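Long-range contact in Rab3 interacting molecule variant 2 (Drosophila melanogaster, PDB 4TS6), which probably helps organise neurotransmitter release at the presynaptic active zone as a Rab3-interacting RIM protein: residues L23-L37 against C71-L84. Sequence-based numbering, arbitrary orientation.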
# COMPACT_ATOMS: atom_id res chain seq x y z
N LEU A 23 9.21 -0.63 -18.81
CA LEU A 23 7.88 -1.25 -18.67
C LEU A 23 7.57 -1.61 -17.22
O LEU A 23 7.12 -2.72 -16.93
CB LEU A 23 7.75 -2.50 -19.54
CG LEU A 23 8.12 -2.37 -21.01
CD1 LEU A 23 7.99 -3.72 -21.71
CD2 LEU A 23 7.29 -1.28 -21.72
N GLN A 24 7.78 -0.66 -16.32
CA GLN A 24 7.61 -0.92 -14.90
C GLN A 24 6.67 0.06 -14.25
O GLN A 24 6.76 1.27 -14.51
CB GLN A 24 8.97 -0.87 -14.19
CG GLN A 24 9.90 -2.02 -14.58
CD GLN A 24 11.28 -1.88 -13.96
OE1 GLN A 24 11.78 -0.77 -13.78
NE2 GLN A 24 11.89 -3.01 -13.63
N LEU A 25 5.77 -0.46 -13.43
CA LEU A 25 4.97 0.39 -12.55
C LEU A 25 5.77 0.46 -11.26
O LEU A 25 6.16 -0.57 -10.72
CB LEU A 25 3.61 -0.27 -12.28
CG LEU A 25 2.75 0.44 -11.23
CD1 LEU A 25 2.37 1.81 -11.75
CD2 LEU A 25 1.49 -0.38 -10.91
N ILE A 26 6.04 1.67 -10.77
CA ILE A 26 6.84 1.83 -9.56
C ILE A 26 5.97 2.38 -8.42
O ILE A 26 5.32 3.42 -8.58
CB ILE A 26 8.06 2.73 -9.80
CG1 ILE A 26 8.93 2.16 -10.94
CG2 ILE A 26 8.89 2.88 -8.53
CD1 ILE A 26 9.87 3.17 -11.56
N VAL A 27 5.96 1.67 -7.30
CA VAL A 27 5.07 1.98 -6.18
C VAL A 27 5.90 2.21 -4.93
O VAL A 27 6.64 1.31 -4.51
CB VAL A 27 4.09 0.81 -5.92
CG1 VAL A 27 3.13 1.14 -4.78
CG2 VAL A 27 3.30 0.50 -7.18
N THR A 28 5.79 3.39 -4.33
CA THR A 28 6.51 3.67 -3.08
C THR A 28 5.52 3.96 -1.96
O THR A 28 4.71 4.88 -2.06
CB THR A 28 7.53 4.82 -3.21
OG1 THR A 28 8.46 4.52 -4.27
CG2 THR A 28 8.30 5.01 -1.90
N LEU A 29 5.57 3.14 -0.90
CA LEU A 29 4.81 3.42 0.30
C LEU A 29 5.70 4.20 1.25
O LEU A 29 6.63 3.65 1.84
CB LEU A 29 4.37 2.13 0.98
CG LEU A 29 3.12 1.47 0.40
CD1 LEU A 29 3.32 1.03 -1.03
CD2 LEU A 29 2.80 0.29 1.24
N VAL A 30 5.42 5.48 1.40
CA VAL A 30 6.29 6.34 2.19
C VAL A 30 6.01 6.11 3.67
O VAL A 30 6.89 5.67 4.41
CB VAL A 30 6.08 7.80 1.84
CG1 VAL A 30 7.02 8.69 2.63
CG2 VAL A 30 6.28 8.00 0.35
N CYS A 31 4.78 6.38 4.07
CA CYS A 31 4.40 6.30 5.47
C CYS A 31 2.89 6.30 5.57
O CYS A 31 2.19 6.43 4.56
CB CYS A 31 4.94 7.50 6.24
SG CYS A 31 4.09 9.05 5.88
N ALA A 32 2.39 6.15 6.80
CA ALA A 32 0.98 6.30 7.09
C ALA A 32 0.90 7.12 8.34
O ALA A 32 1.86 7.14 9.11
CB ALA A 32 0.32 4.94 7.31
N THR A 33 -0.22 7.80 8.56
CA THR A 33 -0.35 8.67 9.72
C THR A 33 -1.77 8.62 10.26
O THR A 33 -2.70 8.29 9.51
CB THR A 33 0.03 10.13 9.34
OG1 THR A 33 0.24 10.90 10.53
CG2 THR A 33 -1.06 10.79 8.53
N GLY A 34 -1.95 8.92 11.54
CA GLY A 34 -3.29 9.05 12.11
C GLY A 34 -4.02 7.75 12.35
O GLY A 34 -5.25 7.73 12.50
N LEU A 35 -3.29 6.64 12.38
CA LEU A 35 -3.93 5.36 12.67
C LEU A 35 -4.47 5.34 14.09
O LEU A 35 -3.94 6.01 14.98
CB LEU A 35 -2.94 4.21 12.48
CG LEU A 35 -2.20 4.21 11.14
CD1 LEU A 35 -1.31 3.00 11.06
CD2 LEU A 35 -3.16 4.26 9.96
N SER A 36 -5.53 4.58 14.31
CA SER A 36 -6.10 4.45 15.65
C SER A 36 -5.19 3.58 16.51
O SER A 36 -4.38 2.81 15.99
CB SER A 36 -7.45 3.76 15.54
OG SER A 36 -7.31 2.53 14.85
N LEU A 37 -5.35 3.70 17.82
CA LEU A 37 -4.79 2.73 18.75
C LEU A 37 -5.67 1.48 18.73
O LEU A 37 -6.78 1.50 18.20
CB LEU A 37 -4.74 3.30 20.16
CG LEU A 37 -4.01 4.63 20.37
CD1 LEU A 37 -4.33 5.20 21.76
CD2 LEU A 37 -2.52 4.43 20.20
N CYS A 71 1.50 4.68 15.63
CA CYS A 71 0.36 5.06 14.80
C CYS A 71 0.81 5.87 13.59
O CYS A 71 -0.01 6.33 12.80
CB CYS A 71 -0.63 5.89 15.61
SG CYS A 71 -1.16 5.08 17.10
N GLU A 72 2.13 6.03 13.46
CA GLU A 72 2.71 6.79 12.36
C GLU A 72 3.85 6.01 11.71
O GLU A 72 5.00 6.45 11.73
CB GLU A 72 3.26 8.13 12.88
CG GLU A 72 2.35 8.82 13.90
CD GLU A 72 1.23 9.61 13.25
OE1 GLU A 72 1.44 10.09 12.12
OE2 GLU A 72 0.15 9.75 13.86
N PRO A 73 3.54 4.84 11.12
CA PRO A 73 4.62 4.02 10.55
C PRO A 73 5.28 4.67 9.34
O PRO A 73 4.59 5.25 8.50
CB PRO A 73 3.88 2.76 10.09
CG PRO A 73 2.46 3.25 9.76
CD PRO A 73 2.20 4.28 10.85
N ARG A 74 6.60 4.58 9.24
CA ARG A 74 7.31 5.00 8.03
C ARG A 74 8.06 3.81 7.44
O ARG A 74 8.80 3.12 8.15
CB ARG A 74 8.28 6.15 8.33
CG ARG A 74 7.63 7.34 9.05
CD ARG A 74 8.58 8.52 9.21
NE ARG A 74 9.06 9.01 7.92
CZ ARG A 74 8.42 9.92 7.18
NH1 ARG A 74 7.28 10.44 7.61
NH2 ARG A 74 8.92 10.31 6.02
N TRP A 75 7.87 3.56 6.16
CA TRP A 75 8.54 2.43 5.51
C TRP A 75 9.59 2.88 4.49
O TRP A 75 10.67 2.30 4.41
CB TRP A 75 7.53 1.49 4.84
CG TRP A 75 6.47 0.95 5.77
CD1 TRP A 75 6.59 -0.07 6.68
CD2 TRP A 75 5.11 1.40 5.85
NE1 TRP A 75 5.38 -0.27 7.33
CE2 TRP A 75 4.46 0.61 6.83
CE3 TRP A 75 4.37 2.38 5.17
CZ2 TRP A 75 3.10 0.79 7.16
CZ3 TRP A 75 3.03 2.56 5.50
CH2 TRP A 75 2.41 1.77 6.48
N GLY A 76 9.26 3.92 3.72
CA GLY A 76 10.10 4.35 2.61
C GLY A 76 10.41 3.21 1.65
O GLY A 76 11.53 3.10 1.15
N GLN A 77 9.42 2.37 1.38
CA GLN A 77 9.63 1.11 0.66
C GLN A 77 9.11 1.17 -0.77
O GLN A 77 7.94 1.50 -1.00
CB GLN A 77 8.92 -0.02 1.41
CG GLN A 77 9.43 -1.40 1.09
CD GLN A 77 9.91 -2.17 2.32
OE1 GLN A 77 9.48 -1.93 3.46
NE2 GLN A 77 10.81 -3.11 2.09
N THR A 78 9.97 0.83 -1.73
CA THR A 78 9.59 0.87 -3.15
C THR A 78 9.42 -0.54 -3.71
O THR A 78 10.23 -1.43 -3.43
CB THR A 78 10.63 1.65 -3.97
OG1 THR A 78 10.58 3.03 -3.59
CG2 THR A 78 10.35 1.54 -5.47
N PHE A 79 8.34 -0.75 -4.46
CA PHE A 79 8.10 -2.04 -5.10
C PHE A 79 7.98 -1.81 -6.60
O PHE A 79 7.58 -0.73 -7.04
CB PHE A 79 6.81 -2.67 -4.58
CG PHE A 79 6.81 -2.92 -3.09
CD1 PHE A 79 7.73 -3.79 -2.52
CD2 PHE A 79 5.87 -2.30 -2.27
CE1 PHE A 79 7.73 -4.02 -1.14
CE2 PHE A 79 5.86 -2.53 -0.90
CZ PHE A 79 6.79 -3.40 -0.34
N VAL A 80 8.34 -2.81 -7.39
CA VAL A 80 8.31 -2.67 -8.84
C VAL A 80 7.48 -3.79 -9.46
O VAL A 80 7.62 -4.95 -9.06
CB VAL A 80 9.74 -2.69 -9.43
CG1 VAL A 80 9.70 -2.66 -10.94
CG2 VAL A 80 10.53 -1.50 -8.92
N TYR A 81 6.60 -3.44 -10.39
CA TYR A 81 5.85 -4.43 -11.16
C TYR A 81 6.30 -4.33 -12.60
O TYR A 81 6.19 -3.27 -13.20
CB TYR A 81 4.35 -4.13 -11.09
CG TYR A 81 3.75 -4.45 -9.74
CD1 TYR A 81 3.45 -5.77 -9.40
CD2 TYR A 81 3.47 -3.45 -8.83
CE1 TYR A 81 2.89 -6.08 -8.16
CE2 TYR A 81 2.91 -3.75 -7.57
CZ TYR A 81 2.62 -5.07 -7.26
OH TYR A 81 2.06 -5.40 -6.04
N SER A 82 6.79 -5.43 -13.16
CA SER A 82 7.43 -5.42 -14.48
C SER A 82 6.55 -5.97 -15.60
O SER A 82 5.48 -6.54 -15.35
CB SER A 82 8.73 -6.23 -14.41
OG SER A 82 9.56 -5.73 -13.37
N GLY A 83 6.99 -5.80 -16.84
CA GLY A 83 6.28 -6.36 -17.98
C GLY A 83 4.95 -5.69 -18.30
O GLY A 83 4.01 -6.35 -18.75
N LEU A 84 4.89 -4.37 -18.12
CA LEU A 84 3.63 -3.63 -18.29
C LEU A 84 3.75 -2.44 -19.23
O LEU A 84 4.58 -1.56 -19.01
CB LEU A 84 3.16 -3.13 -16.91
CG LEU A 84 2.77 -4.23 -15.92
CD1 LEU A 84 2.67 -3.71 -14.50
CD2 LEU A 84 1.46 -4.88 -16.35
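Strands 24-33 and 74-81 pair antiparallel at one edge of a four-stranded sheet of the C2 beta-sandwich. Backbone hydrogen bonds run both ways at Leu-25/Tyr-81, Val-27/Phe-79 and Leu-29/Gln-77. A G1 beta bulge, with Gly-76 at positive phi, then shifts the register by one. There Val-30 O takes two hydrogen bonds from the same face of its plane, from Trp-75 N (2.9 Å) and Gly-76 N (3.0 Å). Past the bulge, Ala-32 N is hydrogen-bonded to Pro-73 O at 2.9 Å. The Trp-75 ring reaches inward beside Cys-31, its CH2 3.9 Å from Ala-32 CB. On the sandwich-core face, Val-27 CG2 touches the edge of the Tyr-81 ring. Both residues pack on Leu-94 of the other sheet. On the outer face, the Thr-28 and Thr-78 hydroxyls share a hydrogen bond, OG1 to OG1 2.7 Å, each OG1 anti to its own carbonyl carbon. The same rotation of Thr-78 (chi1 -67°) puts its CG2 3.6 Å from Ile-26 CG2. Gln-24, extended beyond CG, crosses Val-80 at a slant, its CD 3.5 Å from Val-80 CG1; its OE1 is hydrogen-bonded to Thr-22 OG1. The core-side face is thus largely apolar at the other sheet; the outer face mixes threonine hydroxyls with aliphatic groups.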